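Local coordinates for periplasmic binding protein (Veillonella parvula, PDB 4LJS) that probably captures a small ligand, perhaps an iron complex, vitamin B12 or a related metal chelate, outside the cytoplasmic membrane and hands it to an ABC importer, at residues 98-104 and 123-129; 196-202 and 245-251; 207-212 and 227-233. One frame throughout, in Å; residues are numbered along the deposited sequence.

Contact 1 (98-104 and 123-129)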
# COMPACT_ATOMS: atom_id res chain seq x y z
N ALA A 98 -16.44 3.07 12.08
CA ALA A 98 -15.52 4.13 11.70
C ALA A 98 -16.21 5.48 11.81
O ALA A 98 -16.43 6.17 10.81
CB ALA A 98 -14.96 3.91 10.27
N ASN A 99 -16.56 5.85 13.03
CA ASN A 99 -17.14 7.15 13.31
C ASN A 99 -16.62 7.58 14.66
O ASN A 99 -16.14 6.75 15.44
CB ASN A 99 -18.67 7.10 13.31
CG ASN A 99 -19.20 6.13 14.33
OD1 ASN A 99 -19.24 6.42 15.52
ND2 ASN A 99 -19.61 4.95 13.87
N LEU A 100 -16.72 8.88 14.94
CA LEU A 100 -16.08 9.42 16.12
C LEU A 100 -16.63 8.82 17.42
O LEU A 100 -15.88 8.51 18.35
CB LEU A 100 -16.17 10.96 16.13
CG LEU A 100 -15.59 11.69 17.34
CD1 LEU A 100 -14.09 11.41 17.52
CD2 LEU A 100 -15.86 13.19 17.24
N GLU A 101 -17.95 8.62 17.46
CA GLU A 101 -18.59 8.14 18.68
C GLU A 101 -18.12 6.73 19.05
O GLU A 101 -17.81 6.46 20.21
CB GLU A 101 -20.11 8.22 18.56
CG GLU A 101 -20.77 8.78 19.78
CD GLU A 101 -22.27 8.99 19.61
OE1 GLU A 101 -22.67 10.08 19.15
OE2 GLU A 101 -23.04 8.06 19.95
N SER A 102 -18.05 5.83 18.07
CA SER A 102 -17.57 4.46 18.31
C SER A 102 -16.08 4.43 18.70
O SER A 102 -15.68 3.69 19.60
CB SER A 102 -17.77 3.57 17.08
OG SER A 102 -19.11 3.62 16.62
N VAL A 103 -15.27 5.22 18.01
CA VAL A 103 -13.83 5.25 18.31
C VAL A 103 -13.53 5.86 19.69
O VAL A 103 -12.62 5.40 20.38
CB VAL A 103 -13.04 5.94 17.19
CG1 VAL A 103 -11.58 6.11 17.59
CG2 VAL A 103 -13.14 5.11 15.92
N LEU A 104 -14.30 6.86 20.11
CA LEU A 104 -14.20 7.38 21.47
C LEU A 104 -14.42 6.27 22.51
O LEU A 104 -13.67 6.15 23.47
CB LEU A 104 -15.19 8.54 21.70
CG LEU A 104 -14.76 9.90 21.11
CD1 LEU A 104 -15.92 10.90 21.12
CD2 LEU A 104 -13.56 10.46 21.86
N LEU A 123 -12.54 11.12 12.14
CA LEU A 123 -12.11 10.70 13.47
C LEU A 123 -11.38 11.78 14.27
O LEU A 123 -10.75 11.48 15.29
CB LEU A 123 -11.24 9.44 13.38
CG LEU A 123 -11.89 8.25 12.67
CD1 LEU A 123 -11.05 6.99 12.86
CD2 LEU A 123 -13.34 8.05 13.14
N GLN A 124 -11.44 13.02 13.83
CA GLN A 124 -10.86 14.17 14.52
C GLN A 124 -9.36 14.30 14.46
O GLN A 124 -8.69 13.37 14.17
CB GLN A 124 -11.33 14.27 15.95
CG GLN A 124 -12.64 14.99 16.10
CD GLN A 124 -12.53 16.50 16.01
OE1 GLN A 124 -13.52 17.18 16.00
NE2 GLN A 124 -11.34 17.00 15.94
N THR A 125 -8.86 15.48 14.78
CA THR A 125 -7.45 15.85 14.57
C THR A 125 -6.46 15.29 15.61
O THR A 125 -6.86 14.85 16.69
CB THR A 125 -7.32 17.37 14.62
OG1 THR A 125 -7.69 17.83 15.93
CG2 THR A 125 -8.21 18.02 13.56
N PRO A 126 -5.15 15.32 15.28
CA PRO A 126 -4.10 14.96 16.25
C PRO A 126 -4.20 15.77 17.54
O PRO A 126 -3.98 15.24 18.62
CB PRO A 126 -2.81 15.33 15.52
CG PRO A 126 -3.15 15.11 14.08
CD PRO A 126 -4.58 15.53 13.93
N THR A 127 -4.52 17.06 17.40
CA THR A 127 -4.68 17.95 18.54
C THR A 127 -5.81 17.49 19.47
O THR A 127 -5.69 17.55 20.69
CB THR A 127 -4.92 19.39 18.07
OG1 THR A 127 -3.71 19.91 17.50
CG2 THR A 127 -5.34 20.29 19.23
N PHE A 128 -6.89 17.02 18.87
CA PHE A 128 -8.02 16.51 19.63
C PHE A 128 -7.60 15.29 20.45
O PHE A 128 -7.88 15.21 21.65
CB PHE A 128 -9.16 16.14 18.67
CG PHE A 128 -10.32 15.45 19.33
CD1 PHE A 128 -10.34 14.06 19.44
CD2 PHE A 128 -11.39 16.17 19.82
CE1 PHE A 128 -11.42 13.41 20.05
CE2 PHE A 128 -12.47 15.53 20.42
CZ PHE A 128 -12.48 14.14 20.53
N TRP A 129 -6.92 14.36 19.81
CA TRP A 129 -6.52 13.11 20.45
C TRP A 129 -5.40 13.30 21.46
O TRP A 129 -5.32 12.58 22.45
CB TRP A 129 -6.14 12.07 19.40
CG TRP A 129 -7.35 11.56 18.69
CD1 TRP A 129 -7.71 11.81 17.39
CD2 TRP A 129 -8.39 10.75 19.24
NE1 TRP A 129 -8.90 11.19 17.11
CE2 TRP A 129 -9.34 10.53 18.22
CE3 TRP A 129 -8.60 10.17 20.50
CZ2 TRP A 129 -10.49 9.77 18.42
CZ3 TRP A 129 -9.75 9.41 20.71
CH2 TRP A 129 -10.68 9.21 19.67

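Contact 2 (196-202 and 245-251)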
# COMPACT_ATOMS: atom_id res chain seq x y z
N LYS A 196 9.69 -1.57 -21.73
CA LYS A 196 8.76 -0.44 -21.72
C LYS A 196 7.42 -0.85 -21.09
O LYS A 196 6.69 -1.69 -21.64
CB LYS A 196 8.55 0.11 -23.13
CG LYS A 196 7.56 1.27 -23.19
CD LYS A 196 8.12 2.49 -23.91
CE LYS A 196 8.15 2.29 -25.41
NZ LYS A 196 8.04 3.59 -26.12
N ALA A 197 7.10 -0.26 -19.94
CA ALA A 197 5.93 -0.67 -19.16
C ALA A 197 4.78 0.35 -19.19
O ALA A 197 5.01 1.56 -19.24
CB ALA A 197 6.33 -0.96 -17.72
N LEU A 198 3.56 -0.17 -19.13
CA LEU A 198 2.37 0.66 -18.99
C LEU A 198 1.54 0.22 -17.80
O LEU A 198 1.19 -0.96 -17.68
CB LEU A 198 1.52 0.59 -20.26
CG LEU A 198 0.16 1.29 -20.15
CD1 LEU A 198 0.34 2.80 -20.06
CD2 LEU A 198 -0.75 0.91 -21.31
N PHE A 199 1.24 1.16 -16.90
CA PHE A 199 0.38 0.88 -15.76
C PHE A 199 -0.95 1.60 -15.95
O PHE A 199 -1.00 2.83 -16.04
CB PHE A 199 1.02 1.36 -14.46
CG PHE A 199 2.33 0.71 -14.15
CD1 PHE A 199 3.51 1.18 -14.73
CD2 PHE A 199 2.40 -0.35 -13.27
CE1 PHE A 199 4.72 0.59 -14.44
CE2 PHE A 199 3.62 -0.95 -12.98
CZ PHE A 199 4.78 -0.48 -13.56
N ILE A 200 -2.03 0.82 -16.01
CA ILE A 200 -3.36 1.39 -16.16
C ILE A 200 -4.38 0.67 -15.31
O ILE A 200 -4.23 -0.52 -15.00
CB ILE A 200 -3.84 1.36 -17.63
CG1 ILE A 200 -3.63 -0.04 -18.23
CG2 ILE A 200 -3.12 2.41 -18.45
CD1 ILE A 200 -4.41 -0.28 -19.50
N GLU A 201 -5.42 1.40 -14.91
CA GLU A 201 -6.59 0.80 -14.27
C GLU A 201 -7.77 0.97 -15.20
O GLU A 201 -7.96 2.04 -15.79
CB GLU A 201 -6.91 1.46 -12.91
CG GLU A 201 -8.20 0.94 -12.28
CD GLU A 201 -8.53 1.57 -10.93
OE1 GLU A 201 -7.89 2.58 -10.55
OE2 GLU A 201 -9.44 1.04 -10.24
N VAL A 202 -8.55 -0.09 -15.36
CA VAL A 202 -9.71 -0.04 -16.24
C VAL A 202 -10.94 0.43 -15.49
O VAL A 202 -11.33 -0.16 -14.48
CB VAL A 202 -9.99 -1.39 -16.90
CG1 VAL A 202 -11.33 -1.37 -17.61
CG2 VAL A 202 -8.86 -1.75 -17.86
N PRO A 245 3.80 -0.61 -25.26
CA PRO A 245 4.51 -1.22 -24.13
C PRO A 245 4.84 -2.70 -24.37
O PRO A 245 4.06 -3.41 -25.00
CB PRO A 245 3.52 -1.09 -22.98
CG PRO A 245 2.18 -1.03 -23.64
CD PRO A 245 2.40 -0.28 -24.92
N ASP A 246 5.98 -3.13 -23.85
CA ASP A 246 6.35 -4.54 -23.80
C ASP A 246 5.50 -5.33 -22.81
O ASP A 246 5.32 -6.54 -22.98
CB ASP A 246 7.81 -4.68 -23.37
CG ASP A 246 8.76 -3.98 -24.31
OD1 ASP A 246 8.61 -4.16 -25.53
OD2 ASP A 246 9.64 -3.25 -23.81
N VAL A 247 5.03 -4.65 -21.77
CA VAL A 247 4.25 -5.28 -20.70
C VAL A 247 3.23 -4.29 -20.13
O VAL A 247 3.55 -3.13 -19.87
CB VAL A 247 5.18 -5.84 -19.59
CG1 VAL A 247 6.14 -4.76 -19.08
CG2 VAL A 247 4.36 -6.41 -18.44
N ILE A 248 2.00 -4.75 -19.96
CA ILE A 248 0.95 -3.93 -19.37
C ILE A 248 0.61 -4.42 -17.98
O ILE A 248 0.39 -5.61 -17.77
CB ILE A 248 -0.33 -3.96 -20.21
CG1 ILE A 248 -0.08 -3.33 -21.58
CG2 ILE A 248 -1.47 -3.25 -19.48
CD1 ILE A 248 -1.27 -3.43 -22.52
N PHE A 249 0.57 -3.50 -17.03
CA PHE A 249 0.05 -3.84 -15.71
C PHE A 249 -1.36 -3.29 -15.55
O PHE A 249 -1.59 -2.08 -15.68
CB PHE A 249 0.99 -3.35 -14.62
CG PHE A 249 2.32 -4.04 -14.64
CD1 PHE A 249 2.46 -5.31 -14.08
CD2 PHE A 249 3.42 -3.46 -15.24
CE1 PHE A 249 3.66 -5.97 -14.11
CE2 PHE A 249 4.64 -4.12 -15.26
CZ PHE A 249 4.76 -5.37 -14.70
N LEU A 250 -2.30 -4.19 -15.31
CA LEU A 250 -3.69 -3.82 -15.06
C LEU A 250 -3.94 -3.68 -13.57
O LEU A 250 -4.01 -4.67 -12.84
CB LEU A 250 -4.64 -4.88 -15.64
CG LEU A 250 -4.67 -5.04 -17.16
CD1 LEU A 250 -5.76 -6.03 -17.56
CD2 LEU A 250 -4.89 -3.70 -17.85
N ILE A 251 -4.06 -2.44 -13.12
CA ILE A 251 -4.31 -2.16 -11.71
C ILE A 251 -5.78 -2.36 -11.36
O ILE A 251 -6.66 -1.85 -12.04
CB ILE A 251 -3.83 -0.74 -11.34
CG1 ILE A 251 -2.31 -0.65 -11.54
CG2 ILE A 251 -4.20 -0.40 -9.91
CD1 ILE A 251 -1.74 0.74 -11.42
O HOH W 1 -8.20 -2.23 -14.17

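Contact 3 (207-212 and 227-233)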
# COMPACT_ATOMS: atom_id res chain seq x y z
N PHE A 207 -9.05 3.86 -19.86
CA PHE A 207 -7.78 3.46 -19.26
C PHE A 207 -7.23 4.55 -18.36
O PHE A 207 -6.56 5.47 -18.84
CB PHE A 207 -6.75 3.13 -20.33
CG PHE A 207 -7.11 1.94 -21.18
CD1 PHE A 207 -8.00 0.99 -20.72
CD2 PHE A 207 -6.55 1.78 -22.43
CE1 PHE A 207 -8.33 -0.10 -21.49
CE2 PHE A 207 -6.88 0.69 -23.22
CZ PHE A 207 -7.77 -0.25 -22.74
N ARG A 208 -7.51 4.45 -17.07
CA ARG A 208 -6.97 5.37 -16.09
C ARG A 208 -5.45 5.17 -16.03
O ARG A 208 -4.99 4.06 -15.81
CB ARG A 208 -7.62 5.08 -14.73
CG ARG A 208 -7.18 5.95 -13.57
CD ARG A 208 -7.96 5.58 -12.31
NE ARG A 208 -9.34 6.07 -12.34
CZ ARG A 208 -10.27 5.77 -11.42
NH1 ARG A 208 -9.97 4.97 -10.41
NH2 ARG A 208 -11.50 6.27 -11.52
N LEU A 209 -4.70 6.24 -16.25
CA LEU A 209 -3.24 6.15 -16.35
C LEU A 209 -2.52 6.37 -15.01
O LEU A 209 -2.84 7.29 -14.27
CB LEU A 209 -2.71 7.15 -17.38
CG LEU A 209 -1.20 7.35 -17.43
CD1 LEU A 209 -0.48 6.09 -17.91
CD2 LEU A 209 -0.84 8.54 -18.30
N TYR A 210 -1.53 5.52 -14.73
CA TYR A 210 -0.66 5.72 -13.57
C TYR A 210 0.76 6.00 -14.05
O TYR A 210 1.46 5.11 -14.51
CB TYR A 210 -0.65 4.47 -12.68
CG TYR A 210 -1.92 4.26 -11.88
CD1 TYR A 210 -3.14 4.07 -12.51
CD2 TYR A 210 -1.88 4.23 -10.49
CE1 TYR A 210 -4.30 3.87 -11.78
CE2 TYR A 210 -3.04 4.02 -9.76
CZ TYR A 210 -4.24 3.84 -10.40
OH TYR A 210 -5.39 3.63 -9.67
N GLY A 211 1.18 7.26 -13.92
CA GLY A 211 2.46 7.69 -14.46
C GLY A 211 3.56 7.86 -13.43
O GLY A 211 3.55 7.26 -12.35
N HIS A 212 4.53 8.71 -13.78
CA HIS A 212 5.75 8.84 -13.00
C HIS A 212 5.56 9.35 -11.58
O HIS A 212 6.36 9.04 -10.70
CB HIS A 212 6.75 9.72 -13.75
CG HIS A 212 7.32 9.07 -14.98
ND1 HIS A 212 7.03 9.50 -16.25
CD2 HIS A 212 8.15 8.00 -15.12
CE1 HIS A 212 7.66 8.73 -17.13
NE2 HIS A 212 8.34 7.82 -16.46
N VAL A 227 9.03 3.62 -18.03
CA VAL A 227 7.62 3.78 -17.70
C VAL A 227 6.94 4.79 -18.61
O VAL A 227 7.38 5.93 -18.73
CB VAL A 227 7.42 4.20 -16.22
CG1 VAL A 227 5.95 4.38 -15.91
CG2 VAL A 227 8.00 3.15 -15.29
N ILE A 228 5.87 4.35 -19.27
CA ILE A 228 5.09 5.22 -20.14
C ILE A 228 4.27 6.22 -19.32
O ILE A 228 3.65 5.85 -18.32
CB ILE A 228 4.13 4.39 -21.02
CG1 ILE A 228 4.93 3.46 -21.93
CG2 ILE A 228 3.23 5.30 -21.84
CD1 ILE A 228 4.08 2.52 -22.72
N ASP A 229 4.26 7.47 -19.75
CA ASP A 229 3.48 8.51 -19.08
C ASP A 229 3.17 9.66 -20.03
O ASP A 229 4.03 10.49 -20.32
CB ASP A 229 4.23 9.04 -17.85
CG ASP A 229 3.39 9.98 -17.01
OD1 ASP A 229 2.18 10.15 -17.30
OD2 ASP A 229 3.93 10.54 -16.04
N THR A 230 1.93 9.71 -20.51
CA THR A 230 1.50 10.75 -21.43
C THR A 230 0.98 11.97 -20.68
O THR A 230 0.48 12.92 -21.30
CB THR A 230 0.42 10.24 -22.39
OG1 THR A 230 -0.69 9.72 -21.63
CG2 THR A 230 0.98 9.14 -23.29
N GLU A 231 1.08 11.95 -19.36
CA GLU A 231 0.69 13.07 -18.51
C GLU A 231 -0.75 13.51 -18.74
O GLU A 231 -1.03 14.67 -18.99
CB GLU A 231 1.65 14.25 -18.72
CG GLU A 231 3.10 13.87 -18.50
CD GLU A 231 4.04 15.02 -18.77
OE1 GLU A 231 3.62 16.00 -19.43
OE2 GLU A 231 5.21 14.95 -18.33
N THR A 232 -1.66 12.54 -18.65
CA THR A 232 -3.08 12.76 -18.83
C THR A 232 -3.77 11.87 -17.81
O THR A 232 -3.25 10.80 -17.48
CB THR A 232 -3.51 12.31 -20.24
OG1 THR A 232 -2.37 12.25 -21.10
CG2 THR A 232 -4.56 13.25 -20.84
N PRO A 233 -4.93 12.29 -17.29
CA PRO A 233 -5.62 11.41 -16.34
C PRO A 233 -6.05 10.10 -17.01
O PRO A 233 -6.33 9.11 -16.32
CB PRO A 233 -6.85 12.23 -15.92
CG PRO A 233 -7.02 13.25 -17.00
CD PRO A 233 -5.64 13.57 -17.47
O HOH W 2 2.47 3.75 -16.99

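Contact 1 (98-104 and 123-129)
Trp129 meets Leu100, Val103 and Leu104, and Leu123 packs beside it on Val103, in an apolar contact where no hydrogen bond crosses between the segments. The six-membered end of the indole does most of the touching: its CH2 lies 3.8 Å from Val103 CG1 and equally near Leu104 CD2, while CZ2 takes Leu100 CD1. All three methyls come at the ring obliquely. Val103 shares its two branches between partners. With CG1 anti to the backbone N (chi1 174°) that methyl goes to the indole, and CG2 meets Leu123 CD2 at 4.1 Å. The same Leu123 methyl also presses on the backbone at the start of the helix, 3.6 Å from Asn99 C. Leu104 CD2 also reaches the edge of the Phe128 ring near its plane, 4.1 Å from CZ, and Leu100 CD2 packs on Gln124 CG.

Bonds inside each segment set these groups in place. Trp129 NE1 donates to Leu123 O at 2.6 Å, with the acceptor close to the ring plane, which fixes the turn of the indole and ties the loop before helix 126-130 back onto it. Phe128 CD1 lies over one indole face, offset toward the rim, and Gln124 CG sits over the centre of the Phe128 ring. Both helices are N-capped: Asn99 OD1 accepts from Ser102 N at 2.9 Å and also from Ser102 OG, both from the same face of its amide plane, while Thr125 OG1 accepts from Phe128 N. Beneath, Val103 and Trp129 share Leu111 of strand 110-113, and Leu123 rests on Met50 of strand 47-50. The contact thus joins two short helices over one parallel sheet by apolar side-chain packing that is only partly buried, with polar bonds spent locally on the caps and the indole N-H.

Contact 2 (196-202 and 245-251)
Pro245 opens the second segment with its ring against Leu198, CB to CB at 3.8 Å. Asp246 follows with its carboxylate turned back to the first strand: OD2 accepts from Lys196 N at 2.7 Å in a nearly straight bond (175°), on the anti side of the carboxylate. At Val247 regular parallel pairing begins; its O takes Leu198 N, and CG1 touches Ala197 CB. Ile248 puts CG2 near Ile200 CG1. Phe249 N then donates to Leu198 O at 2.7 Å, and Phe249 O receives Ile200 N. Phe249 and Phe199 both hold CG anti to the carbonyl carbon (chi1 -66° for Phe249), which sends their rings off the same face in the same direction, planes 16° apart but slid until they barely overlap; Phe249 CD2 sits over the Phe199 face, 3.4 Å from CE2. Leu250 brings CD2 to 3.8 Å from Ile200 CD1. Ile251 N bonds Ile200 O, after which a water takes over, accepting from Val202 N and donating to Ile251 O. The phenylalanine pair, with Ala197 and Val247, faces helix 299-310, Val306 lying against both rings; Leu250 and Val202 face helix 260-268. Strand 284-288 flanks strand 247-252, whereas strands 206-209 and 226-227 pair with 196-203.

Contact 3 (207-212 and 227-233)
Asp229 reaches across to Gly211 and His212 with CB, CG and OD2. Its CB lies 3.3 Å from His212 ND1, approaching the imidazole obliquely. CG, anti to the backbone N (chi1 -172°), is carried over Gly211, 3.6 Å from its CA, where a side chain on Gly211 would collide with the carboxylate. OD2 accepts from His212 N at 3.0 Å, the N-H coming from above the carboxylate plane but almost straight (170°); a weak, bent bond from His212 ND1 joins it. Asp229 OD1 turns to its own loop and accepts from Glu231 N at 2.9 Å, making an Asx turn. The same oxygen touches Leu209 CD2. An asparagine here, with a single acceptor oxygen, would probably leave either His212 N or Glu231 N without its mate, giving up the tie across the contact or the Asx turn.

Leu209 fills the bend of the loop, its CD2 3.4 Å from Thr232 O and close to Thr230 OG1. Beyond it, Leu209 N gives a weak bond to Pro233 O, and a water bridges Tyr210 O and Ile228 O by donating to both. The loop 228-233 thus runs alongside residues 207-212. Tyr210 and Arg208 both reach Glu201 of strand 196-203, and Ile228 and Phe207 lean on helix 237-243.

Overall arrangement
Contact 1 lies on the opposite side of the chain's centre from contact 2, with contact 3 beside contact 2. Contact 1 closes first in sequence and lies over the four-stranded parallel sheet that includes strands 47-50 and 110-113; its centre is about 39 Å from that of contact 2 and about 36 Å from that of contact 3. Contacts 2 and 3 have centres about 10 Å apart, share the mixed sheet around strand 196-203, and touch directly, as where Ile228 N probably hydrogen-bonds Ala197 O. Both segments of contact 3 fall between those of contact 2 along the chain. This separation fits the two-lobed build of periplasmic binding proteins, in which the ligand probably binds between the lobes.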